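Local coordinates for CCHC-type domain-containing protein (Trypanosoma brucei brucei, PDB 7C45) that trims guide RNA as an RNase D, probably by 3'-5' exonuclease action, and binds a uridine-rich RNA strand, at residues A[103-106]-A[107-110]; A[213-216]-A[217-221]; A[240-243]-A[244-247]. One frame throughout, in Å; residues are numbered along the deposited sequence.

Interaction 1 of 3, residues A[103-106]-A[107-110]; sequences CRRD and VEAL. With nucleotides of chain B.
Val107 N donates to Cys103 O at 2.8 Å, and the amides of Glu108, Ala109 and Leu110 meet the carbonyls of Arg104, Arg105 and Asp106 likewise, giving the four-residue repeat of the first turns of helix 104-114. Beside the first of these bonds Cys103 CB packs on Val107 CG2, small apolar groups suited to this buried side.

One turn carries a salt bridge. Arg105 and Glu108 run side by side, and Arg105, bent at its second and third torsions, presents NE and NH1 side-on to a single oxygen, Glu108 OE1. Both Arg105 NE and Arg105 NH1 stand 3.0 Å from Glu108 OE1. That oxygen lies at the guanidinium edge, in its plane, yet the two planes are turned 56° apart, so both nitrogens come at OE1 from the same face of the carboxylate; the NH1 bond to OE2 is weak. A water adds a link, donating to Arg105 O at 2.8 Å and to Glu108 OE1 at 2.7 Å. Further partners hold the pair: Arg105 also bridges to Glu235, and Glu108 OE2 accepts from Val232 N.

The RNA lies off the N-terminal end of the helix, and Arg105 meets it as well: its CG comes 3.5 Å from U9 O2 of chain B. Arg104 NH2 approaches U8 O2 of chain B obliquely at 3.0 Å, its guanidinium being steadied by salt bridges to Asp237 and Asp102. The side chain of Asp106 is about 4 Å, between nearest atoms, from that of Asp41 and equally from a bound calcium ion; Asp106 binds manganese in another crystal. A helix that links parallel strands 97-100 and 121-123 in a beta-alpha-beta crossover and brings an acidic residue to the metals is characteristic of the RNase H-like fold of DEDD exonucleases.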
loop_
_atom_site.group_PDB
_atom_site.type_symbol
_atom_site.label_atom_id
_atom_site.label_comp_id
_atom_site.label_asym_id
_atom_site.label_seq_id
_atom_site.Cartn_x
_atom_site.Cartn_y
_atom_site.Cartn_z
ATOM N N CYS A 103 0.319 -5.864 2.506
ATOM C CA CYS A 103 0.979 -6.144 3.780
ATOM C C CYS A 103 1.661 -7.503 3.818
ATOM O O CYS A 103 2.337 -7.814 4.799
ATOM C CB CYS A 103 -0.030 -6.095 4.933
ATOM S SG CYS A 103 -1.295 -7.379 4.935
ATOM N N ARG A 104 1.516 -8.317 2.779
ATOM C CA ARG A 104 1.789 -9.745 2.939
ATOM C C ARG A 104 3.255 -10.008 3.256
ATOM O O ARG A 104 3.588 -10.623 4.274
ATOM C CB ARG A 104 1.370 -10.494 1.677
ATOM C CG ARG A 104 -0.148 -10.592 1.528
ATOM C CD ARG A 104 -0.509 -11.189 0.154
ATOM N NE ARG A 104 0.054 -10.376 -0.892
ATOM C CZ ARG A 104 0.055 -10.710 -2.176
ATOM N NH1 ARG A 104 -0.531 -11.841 -2.575
ATOM N NH2 ARG A 104 0.636 -9.900 -3.051
ATOM N N ARG A 105 4.134 -9.600 2.352
ATOM C CA ARG A 105 5.571 -9.777 2.571
ATOM C C ARG A 105 6.055 -8.987 3.787
ATOM O O ARG A 105 6.942 -9.447 4.520
ATOM C CB ARG A 105 6.342 -9.341 1.323
ATOM C CG ARG A 105 6.975 -10.431 0.526
ATOM C CD ARG A 105 5.962 -11.445 0.118
ATOM N NE ARG A 105 6.059 -12.678 0.899
ATOM C CZ ARG A 105 5.212 -13.682 0.738
ATOM N NH1 ARG A 105 5.315 -14.788 1.465
ATOM N NH2 ARG A 105 4.252 -13.571 -0.174
ATOM N N ASP A 106 5.507 -7.791 3.999
ATOM C CA ASP A 106 5.918 -6.962 5.134
ATOM C C ASP A 106 5.643 -7.662 6.447
ATOM O O ASP A 106 6.505 -7.716 7.334
ATOM C CB ASP A 106 5.175 -5.625 5.116
ATOM C CG ASP A 106 5.634 -4.719 3.996
ATOM O OD1 ASP A 106 6.647 -5.035 3.353
ATOM O OD2 ASP A 106 4.984 -3.678 3.796
ATOM N N VAL A 107 4.431 -8.199 6.584
ATOM C CA VAL A 107 4.014 -8.829 7.822
ATOM C C VAL A 107 4.800 -10.112 8.048
ATOM O O VAL A 107 5.202 -10.427 9.183
ATOM C CB VAL A 107 2.492 -9.050 7.755
ATOM C CG1 VAL A 107 2.051 -10.222 8.571
ATOM C CG2 VAL A 107 1.786 -7.746 8.134
ATOM N N GLU A 108 5.086 -10.841 6.960
ATOM C CA GLU A 108 5.941 -12.007 7.061
ATOM C C GLU A 108 7.313 -11.624 7.586
ATOM O O GLU A 108 7.858 -12.314 8.442
ATOM C CB GLU A 108 6.077 -12.685 5.703
ATOM C CG GLU A 108 6.998 -13.891 5.721
ATOM C CD GLU A 108 7.099 -14.509 4.357
ATOM O OE1 GLU A 108 7.342 -13.754 3.404
ATOM O OE2 GLU A 108 6.901 -15.733 4.232
ATOM N N ALA A 109 7.869 -10.513 7.093
ATOM C CA ALA A 109 9.192 -10.083 7.546
ATOM C C ALA A 109 9.147 -9.566 8.971
ATOM O O ALA A 109 10.081 -9.804 9.749
ATOM C CB ALA A 109 9.768 -9.020 6.609
ATOM N N LEU A 110 8.085 -8.841 9.334
ATOM C CA LEU A 110 7.963 -8.391 10.717
ATOM C C LEU A 110 7.939 -9.580 11.666
ATOM O O LEU A 110 8.578 -9.553 12.718
ATOM C CB LEU A 110 6.707 -7.536 10.906
ATOM C CG LEU A 110 6.754 -6.165 10.230
ATOM C CD1 LEU A 110 5.423 -5.438 10.428
ATOM C CD2 LEU A 110 7.903 -5.322 10.769
ATOM P P U B 8 2.054 -5.756 -10.991
ATOM O OP1 U B 8 2.736 -6.936 -11.566
ATOM O OP2 U B 8 0.800 -5.292 -11.635
ATOM O "O5'" U B 8 1.862 -6.068 -9.452
ATOM C "C5'" U B 8 0.754 -5.562 -8.736
ATOM C "C4'" U B 8 0.857 -5.933 -7.287
ATOM O "O4'" U B 8 0.892 -7.373 -7.155
ATOM C "C3'" U B 8 2.100 -5.464 -6.553
ATOM O "O3'" U B 8 1.989 -4.118 -6.140
ATOM C "C2'" U B 8 2.185 -6.447 -5.395
ATOM O "O2'" U B 8 1.242 -6.113 -4.379
ATOM C "C1'" U B 8 1.706 -7.734 -6.068
ATOM N N1 U B 8 2.814 -8.557 -6.611
ATOM C C2 U B 8 3.485 -9.368 -5.735
ATOM O O2 U B 8 3.233 -9.382 -4.548
ATOM N N3 U B 8 4.484 -10.129 -6.308
ATOM C C4 U B 8 4.801 -10.146 -7.657
ATOM O O4 U B 8 5.708 -10.877 -8.067
ATOM C C5 U B 8 4.024 -9.289 -8.496
ATOM C C6 U B 8 3.066 -8.538 -7.952
ATOM P P U B 9 3.299 -3.203 -5.977
ATOM O OP1 U B 9 2.806 -1.856 -5.599
ATOM O OP2 U B 9 4.097 -3.384 -7.212
ATOM O "O5'" U B 9 4.084 -3.903 -4.784
ATOM C "C5'" U B 9 3.823 -3.583 -3.422
ATOM C "C4'" U B 9 4.627 -4.416 -2.438
ATOM O "O4'" U B 9 4.504 -5.830 -2.711
ATOM C "C3'" U B 9 6.130 -4.191 -2.385
ATOM O "O3'" U B 9 6.481 -3.023 -1.683
ATOM C "C2'" U B 9 6.636 -5.470 -1.732
ATOM O "O2'" U B 9 6.444 -5.456 -0.322
ATOM C "C1'" U B 9 5.686 -6.501 -2.330
ATOM N N1 U B 9 6.264 -7.149 -3.521
ATOM C C2 U B 9 7.249 -8.119 -3.329
ATOM O O2 U B 9 7.663 -8.467 -2.241
ATOM N N3 U B 9 7.750 -8.683 -4.471
ATOM C C4 U B 9 7.379 -8.381 -5.765
ATOM O O4 U B 9 7.926 -8.976 -6.693
ATOM C C5 U B 9 6.366 -7.370 -5.880
ATOM C C6 U B 9 5.852 -6.798 -4.783
HETATM O O HOH W 1 8.666 -11.510 3.917
#

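Interaction 2 of 3, residues A[213-216]-A[217-221]; sequences VAVE and RLTAQ
Val215 O accepts twice from Thr219, one turn further along helix 212-226: from the amide Thr219 N at 2.8 Å and from the hydroxyl Thr219 OG1 at 2.7 Å. The two donors arrive from opposite faces of the carbonyl plane. The hydroxyl can do this because OG1 sits beside its own backbone N (chi1 -54°), which directs it back up the helix. Threonine suits a buried helix position because its hydroxyl can donate to the carbonyl one turn earlier, bringing no unpaired polar group into the interior. Here OG1 also accepts from Asp123 N, tying the helix to the end of strand 121-123.

The other backbone bonds are the regular alpha-helical ones, Arg217 N to Val213 O, Leu218 N to Ala214 O and Ala220 N to Glu216 O. The helix they build is amphipathic and lies between two parts of the fold: Val215 packs on Leu122 of the edge strand of the exonuclease sheet and on Phe127, while Leu218 rests on Val126 of helix 124-136 and on Trp247 and Tyr251 of helix 245-251. Branched Val215 and Leu218 fill this interior side.

Arg217 takes the exposed side. Bent at its second and third torsions, it curls round the helix surface toward Glu216, so that Glu216 O lies over one face of its guanidinium, 4.1 Å from Arg217 CZ; Arg217 CG passes 3.3 Å from Val213 O. Glu216 runs along Leu122 to a salt bridge with Arg97; its OE1 is 5.4 Å from Arg217 NH1, where any attraction is probably slight.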
loop_
_atom_site.group_PDB
_atom_site.type_symbol
_atom_site.label_atom_id
_atom_site.label_comp_id
_atom_site.label_asym_id
_atom_site.label_seq_id
_atom_site.Cartn_x
_atom_site.Cartn_y
_atom_site.Cartn_z
ATOM N N VAL A 213 -14.638 -1.537 8.062
ATOM C CA VAL A 213 -14.569 -2.639 9.017
ATOM C C VAL A 213 -14.405 -3.973 8.286
ATOM O O VAL A 213 -13.639 -4.851 8.713
ATOM C CB VAL A 213 -15.824 -2.645 9.904
ATOM C CG1 VAL A 213 -15.886 -3.917 10.672
ATOM C CG2 VAL A 213 -15.818 -1.475 10.857
ATOM N N ALA A 214 -15.118 -4.136 7.166
ATOM C CA ALA A 214 -14.982 -5.350 6.375
ATOM C C ALA A 214 -13.553 -5.523 5.890
ATOM O O ALA A 214 -12.997 -6.625 5.951
ATOM C CB ALA A 214 -15.923 -5.319 5.178
ATOM N N VAL A 215 -12.941 -4.447 5.409
ATOM C CA VAL A 215 -11.580 -4.550 4.902
ATOM C C VAL A 215 -10.594 -4.746 6.052
ATOM O O VAL A 215 -9.566 -5.417 5.895
ATOM C CB VAL A 215 -11.225 -3.324 4.056
ATOM C CG1 VAL A 215 -9.846 -3.485 3.449
ATOM C CG2 VAL A 215 -12.256 -3.132 2.945
ATOM N N GLU A 216 -10.898 -4.191 7.221
ATOM C CA GLU A 216 -10.039 -4.441 8.378
ATOM C C GLU A 216 -10.030 -5.922 8.716
ATOM O O GLU A 216 -8.973 -6.498 8.998
ATOM C CB GLU A 216 -10.512 -3.621 9.588
ATOM C CG GLU A 216 -10.120 -2.151 9.571
ATOM C CD GLU A 216 -10.644 -1.391 10.798
ATOM O OE1 GLU A 216 -11.688 -1.772 11.331
ATOM O OE2 GLU A 216 -9.975 -0.447 11.243
ATOM N N ARG A 217 -11.210 -6.555 8.692
ATOM C CA ARG A 217 -11.304 -7.979 8.994
ATOM C C ARG A 217 -10.595 -8.803 7.927
ATOM O O ARG A 217 -9.881 -9.769 8.241
ATOM C CB ARG A 217 -12.773 -8.394 9.128
ATOM C CG ARG A 217 -13.476 -7.773 10.336
ATOM C CD ARG A 217 -12.785 -8.153 11.631
ATOM N NE ARG A 217 -11.726 -7.208 11.987
ATOM C CZ ARG A 217 -10.586 -7.532 12.596
ATOM N NH1 ARG A 217 -9.694 -6.587 12.870
ATOM N NH2 ARG A 217 -10.328 -8.792 12.926
ATOM N N LEU A 218 -10.748 -8.410 6.670
ATOM C CA LEU A 218 -10.064 -9.125 5.602
ATOM C C LEU A 218 -8.556 -8.963 5.732
ATOM O O LEU A 218 -7.798 -9.937 5.608
ATOM C CB LEU A 218 -10.566 -8.626 4.250
ATOM C CG LEU A 218 -9.880 -9.138 2.983
ATOM C CD1 LEU A 218 -9.878 -10.682 2.899
ATOM C CD2 LEU A 218 -10.569 -8.546 1.759
ATOM N N THR A 219 -8.102 -7.748 6.037
ATOM C CA THR A 219 -6.677 -7.565 6.292
ATOM C C THR A 219 -6.212 -8.398 7.487
ATOM O O THR A 219 -5.102 -8.948 7.470
ATOM C CB THR A 219 -6.367 -6.090 6.522
ATOM O OG1 THR A 219 -6.864 -5.310 5.425
ATOM C CG2 THR A 219 -4.881 -5.889 6.634
ATOM N N ALA A 220 -7.018 -8.469 8.555
ATOM C CA ALA A 220 -6.612 -9.270 9.709
ATOM C C ALA A 220 -6.403 -10.723 9.319
ATOM O O ALA A 220 -5.527 -11.391 9.872
ATOM C CB ALA A 220 -7.636 -9.185 10.828
ATOM N N GLN A 221 -7.204 -11.226 8.377
ATOM C CA GLN A 221 -7.002 -12.586 7.890
ATOM C C GLN A 221 -5.644 -12.724 7.209
ATOM O O GLN A 221 -4.972 -13.746 7.354
ATOM C CB GLN A 221 -8.123 -12.956 6.919
ATOM C CG GLN A 221 -8.073 -14.392 6.397
ATOM C CD GLN A 221 -8.096 -15.405 7.524
ATOM O OE1 GLN A 221 -7.087 -16.052 7.809
ATOM N NE2 GLN A 221 -9.243 -15.531 8.186
#

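Interaction 3 of 3, residues A[240-243]-A[244-247]; sequences PAEV and NRAW. With nucleotides of chain B.
Asn244, directly after Val243, accepts through its OD1 the backbone N of Trp247 at 2.9 Å. This is an N-cap: the asparagine side chain takes up an amide of the first turn of helix 245-251 that has no earlier carbonyl to pair with. CG lies anti to the backbone N (chi1 -175°), which swings the amide alongside the turn, and Trp247 N comes in from above the carbonyl plane, 37° out of it. Asn244 ND2 donates to Ala236 O, so both ends of the amide are used, one reason asparagine suits the place. The indole of Trp247 covers the same group, with Asn244 CG 4.0 Å above its face toward the rim.

Across the turn, Glu242 OE1 is 3.9 Å from Arg245 NH2, a long salt bridge. The oxygen lies well out of the guanidinium plane, so no N-H points at it and only the charges attract; the two planes are 89° apart. Glu242 is held mainly by other partners, OE2 by Thr239 and OE1 by Asn139. Val243, between Glu242 and Asn244 in sequence, is buried against Tyr222 and Thr129.

At the start of segment 240-243 the chain meets the RNA. Ala241 CB is 3.6 Å from U8 O4' of chain B, and Pro240 CB sits over the face of that uracil, 3.3 Å from U8 N3.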
loop_
_atom_site.group_PDB
_atom_site.type_symbol
_atom_site.label_atom_id
_atom_site.label_comp_id
_atom_site.label_asym_id
_atom_site.label_seq_id
_atom_site.Cartn_x
_atom_site.Cartn_y
_atom_site.Cartn_z
ATOM N N PRO A 240 0.447 -13.990 -7.156
ATOM C CA PRO A 240 0.802 -12.843 -6.313
ATOM C C PRO A 240 -0.050 -11.611 -6.554
ATOM O O PRO A 240 -0.319 -10.866 -5.604
ATOM C CB PRO A 240 2.275 -12.584 -6.662
ATOM C CG PRO A 240 2.771 -13.911 -7.142
ATOM C CD PRO A 240 1.621 -14.537 -7.868
ATOM N N ALA A 241 -0.496 -11.374 -7.786
ATOM C CA ALA A 241 -1.195 -10.133 -8.083
ATOM C C ALA A 241 -2.709 -10.292 -8.022
ATOM O O ALA A 241 -3.424 -9.634 -8.778
ATOM C CB ALA A 241 -0.754 -9.597 -9.444
ATOM N N GLU A 242 -3.218 -11.150 -7.140
ATOM C CA GLU A 242 -4.658 -11.196 -6.917
ATOM C C GLU A 242 -4.991 -11.365 -5.433
ATOM O O GLU A 242 -4.132 -11.626 -4.587
ATOM C CB GLU A 242 -5.330 -12.299 -7.747
ATOM C CG GLU A 242 -4.905 -13.690 -7.465
ATOM C CD GLU A 242 -5.478 -14.652 -8.503
ATOM O OE1 GLU A 242 -6.714 -14.793 -8.569
ATOM O OE2 GLU A 242 -4.685 -15.238 -9.267
ATOM N N VAL A 243 -6.267 -11.147 -5.121
ATOM C CA VAL A 243 -6.820 -11.387 -3.800
ATOM C C VAL A 243 -7.738 -12.588 -3.922
ATOM O O VAL A 243 -8.622 -12.612 -4.786
ATOM C CB VAL A 243 -7.581 -10.159 -3.263
ATOM C CG1 VAL A 243 -8.301 -10.508 -1.987
ATOM C CG2 VAL A 243 -6.621 -8.992 -3.050
ATOM N N ASN A 244 -7.486 -13.590 -3.094
ATOM C CA ASN A 244 -8.284 -14.799 -2.968
ATOM C C ASN A 244 -9.781 -14.499 -3.092
ATOM O O ASN A 244 -10.321 -13.718 -2.314
ATOM C CB ASN A 244 -7.942 -15.398 -1.590
ATOM C CG ASN A 244 -8.573 -16.700 -1.346
ATOM O OD1 ASN A 244 -9.778 -16.810 -1.381
ATOM N ND2 ASN A 244 -7.758 -17.726 -1.081
ATOM N N ARG A 245 -10.454 -15.081 -4.109
ATOM C CA ARG A 245 -11.891 -14.825 -4.287
ATOM C C ARG A 245 -12.719 -15.345 -3.122
ATOM O O ARG A 245 -13.713 -14.718 -2.737
ATOM C CB ARG A 245 -12.410 -15.440 -5.592
ATOM C CG ARG A 245 -11.797 -14.863 -6.827
ATOM C CD ARG A 245 -12.587 -15.258 -8.068
ATOM N NE ARG A 245 -11.985 -14.664 -9.245
ATOM C CZ ARG A 245 -10.887 -15.135 -9.826
ATOM N NH1 ARG A 245 -10.386 -14.529 -10.896
ATOM N NH2 ARG A 245 -10.288 -16.216 -9.347
ATOM N N ALA A 246 -12.349 -16.497 -2.555
ATOM C CA ALA A 246 -13.131 -17.011 -1.437
ATOM C C ALA A 246 -13.100 -16.050 -0.250
ATOM O O ALA A 246 -14.119 -15.845 0.415
ATOM C CB ALA A 246 -12.631 -18.395 -1.030
ATOM N N TRP A 247 -11.940 -15.447 0.035
ATOM C CA TRP A 247 -11.901 -14.466 1.121
ATOM C C TRP A 247 -12.730 -13.230 0.777
ATOM O O TRP A 247 -13.387 -12.661 1.649
ATOM C CB TRP A 247 -10.465 -14.070 1.443
ATOM C CG TRP A 247 -9.719 -15.151 2.136
ATOM C CD1 TRP A 247 -10.160 -16.420 2.412
ATOM C CD2 TRP A 247 -8.408 -15.053 2.680
ATOM N NE1 TRP A 247 -9.178 -17.124 3.069
ATOM C CE2 TRP A 247 -8.102 -16.308 3.249
ATOM C CE3 TRP A 247 -7.464 -14.036 2.728
ATOM C CZ2 TRP A 247 -6.878 -16.558 3.865
ATOM C CZ3 TRP A 247 -6.248 -14.297 3.333
ATOM C CH2 TRP A 247 -5.966 -15.547 3.885
ATOM P P U B 8 2.054 -5.756 -10.991
ATOM O OP1 U B 8 2.736 -6.936 -11.566
ATOM O OP2 U B 8 0.800 -5.292 -11.635
ATOM O "O5'" U B 8 1.862 -6.068 -9.452
ATOM C "C5'" U B 8 0.754 -5.562 -8.736
ATOM C "C4'" U B 8 0.857 -5.933 -7.287
ATOM O "O4'" U B 8 0.892 -7.373 -7.155
ATOM C "C3'" U B 8 2.100 -5.464 -6.553
ATOM O "O3'" U B 8 1.989 -4.118 -6.140
ATOM C "C2'" U B 8 2.185 -6.447 -5.395
ATOM O "O2'" U B 8 1.242 -6.113 -4.379
ATOM C "C1'" U B 8 1.706 -7.734 -6.068
ATOM N N1 U B 8 2.814 -8.557 -6.611
ATOM C C2 U B 8 3.485 -9.368 -5.735
ATOM O O2 U B 8 3.233 -9.382 -4.548
ATOM N N3 U B 8 4.484 -10.129 -6.308
ATOM C C4 U B 8 4.801 -10.146 -7.657
ATOM O O4 U B 8 5.708 -10.877 -8.067
ATOM C C5 U B 8 4.024 -9.289 -8.496
ATOM C C6 U B 8 3.066 -8.538 -7.952
#

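How the interactions relate
Interaction 1 is buried within the exonuclease domain, its RNA-facing side partly by the bound strand itself, whereas interactions 2 and 3 reach the surface. The chemistry differs accordingly: a salt bridge along a helix beside the RNA in interaction 1, helix backbone bonds and a threonine hydroxyl in interaction 2, an N-cap and a long, charge-only pair in interaction 3. Cys103 SG packs on Thr219 CG2, joining helices 104-114 and 212-226, while Gln221 and Leu218 lie against Trp247. Arg104 NH2 reaches Pro240 O in a probable hydrogen bond, and interactions 1 and 3 both flank U8 of chain B. Interaction 2 stands about 13 Å from the nucleic acid at its nearest atom.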